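Local structure of hydrogenase 3 maturation protease (Escherichia coli, 2E85) at residues M95-N98 with Y99-Q103. The protein cleaves a 32-residue peptide from the C-terminus of the precursor of HycE, the large subunit of hydrogenase 3, during maturation of that enzyme. The protein carries 1 engineered substitution. Residues are numbered along the deposited sequence; the frame is centred on the assembly and turned at random.
Sequences MPLN and YLIDQ. With CA (calcium ion), chain G.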
# COMPACT_ATOMS: atom_id res chain seq x y z
N MET B 95 1.09 -2.41 -5.72
CA MET B 95 0.58 -1.19 -5.11
C MET B 95 1.31 0.01 -5.74
O MET B 95 2.54 -0.02 -5.88
CB MET B 95 0.75 -1.26 -3.57
CG MET B 95 1.37 -0.13 -2.84
SD MET B 95 0.51 0.02 -1.24
CE MET B 95 -1.05 0.40 -2.11
N PRO B 96 0.56 1.05 -6.14
CA PRO B 96 1.28 2.22 -6.66
C PRO B 96 2.15 2.88 -5.59
O PRO B 96 1.70 3.19 -4.49
CB PRO B 96 0.17 3.16 -7.15
CG PRO B 96 -1.09 2.64 -6.54
CD PRO B 96 -0.90 1.21 -6.20
N LEU B 97 3.42 3.06 -5.90
CA LEU B 97 4.35 3.56 -4.88
C LEU B 97 3.98 4.95 -4.35
O LEU B 97 4.25 5.25 -3.18
CB LEU B 97 5.78 3.55 -5.41
CG LEU B 97 6.87 3.91 -4.40
CD1 LEU B 97 6.89 3.00 -3.20
CD2 LEU B 97 8.22 3.94 -5.07
N ASN B 98 3.36 5.79 -5.18
CA ASN B 98 3.01 7.14 -4.76
C ASN B 98 2.05 7.12 -3.57
O ASN B 98 2.08 8.03 -2.75
CB ASN B 98 2.47 7.97 -5.91
CG ASN B 98 1.01 7.70 -6.19
OD1 ASN B 98 0.64 6.67 -6.76
ND2 ASN B 98 0.16 8.63 -5.77
N TYR B 99 1.23 6.08 -3.48
CA TYR B 99 0.30 5.94 -2.34
C TYR B 99 1.06 5.93 -1.02
O TYR B 99 0.76 6.69 -0.11
CB TYR B 99 -0.63 4.72 -2.50
CG TYR B 99 -1.98 5.09 -3.08
CD1 TYR B 99 -2.08 5.98 -4.13
CD2 TYR B 99 -3.16 4.57 -2.54
CE1 TYR B 99 -3.32 6.35 -4.66
CE2 TYR B 99 -4.42 4.95 -3.06
CZ TYR B 99 -4.48 5.83 -4.12
OH TYR B 99 -5.69 6.22 -4.66
N LEU B 100 2.09 5.08 -0.95
CA LEU B 100 2.91 4.98 0.25
C LEU B 100 3.70 6.25 0.51
O LEU B 100 3.72 6.72 1.64
CB LEU B 100 3.89 3.83 0.14
CG LEU B 100 3.32 2.43 -0.04
CD1 LEU B 100 2.63 2.39 -1.39
CD2 LEU B 100 4.44 1.41 0.01
N ILE B 101 4.32 6.79 -0.53
CA ILE B 101 5.17 7.99 -0.37
C ILE B 101 4.35 9.20 0.07
O ILE B 101 4.75 9.92 0.99
CB ILE B 101 5.93 8.37 -1.68
CG1 ILE B 101 6.76 7.19 -2.19
CG2 ILE B 101 6.81 9.62 -1.45
CD1 ILE B 101 7.88 6.66 -1.25
N ASP B 102 3.22 9.43 -0.61
CA ASP B 102 2.38 10.59 -0.32
C ASP B 102 1.85 10.53 1.12
O ASP B 102 1.78 11.56 1.81
CB ASP B 102 1.24 10.71 -1.34
CG ASP B 102 1.74 10.94 -2.78
OD1 ASP B 102 2.97 11.17 -2.99
OD2 ASP B 102 0.89 10.88 -3.72
N GLN B 103 1.46 9.34 1.57
CA GLN B 103 0.97 9.16 2.95
C GLN B 103 2.08 9.28 3.98
O GLN B 103 1.88 9.86 5.03
CB GLN B 103 0.23 7.83 3.11
CG GLN B 103 -1.11 7.84 2.36
CD GLN B 103 -2.02 8.96 2.89
OE1 GLN B 103 -2.24 9.05 4.09
NE2 GLN B 103 -2.52 9.83 1.99
CA CA G . -2.72 10.64 5.69
O HOH W 1 -0.51 10.21 6.52
O HOH W 2 -2.72 12.62 7.15
O HOH W 3 -3.73 9.32 7.39
O HOH W 4 -2.13 8.50 6.35
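Asn98 and Asp102, one helical turn apart, are joined twice. Asp102 N donates to Asn98 O at 2.8 Å, and Asn98 ND2 reaches Asp102 OD2 at 3.1 Å in a fairly straight bond (N-H...O 159°). The carboxylate oxygen lies close to the amide plane, whereas the nitrogen comes from above the carboxylate plane, the two groups being turned 69° apart. With chi1 at 81°, Asn98 CG sits between its own backbone N and carbonyl carbon, which lays the amide beside the Tyr99 ring, ND2 at the ring edge 3.8 Å from Tyr99 CD1. Asn98 OD1 bonds Arg54 of the second subunit, and Tyr99 OH bonds Asp107 of that subunit. A leucine at Asn98 would probably leave both Asp102 OD2 and that Arg54 without their amide partner.

The backbone bonds mark the first turn of helix 97-108, which packs on strand 111-116 of the mixed sheet and on helix 81-86. Tyr99 N donates to Pro96 O at 3.1 Å and Ile101 N to Leu97 O.

Apolar contacts add to the turn. Leu97 CG packs at 4.0 Å on Ile101 CG1, and both side chains also touch Phe113. The closeness of Met95 to Leu100 is doubtful in the model, while Pro96 CG lies 4.2 Å from Tyr99 CD1, approaching the ring obliquely.

Farther along, Gln103 OE1 binds a calcium ion at 2.3 Å. Four waters, Glu106 of the same chain and Asp102 of the second subunit complete its shell, and one of these waters donates to Gln103 O.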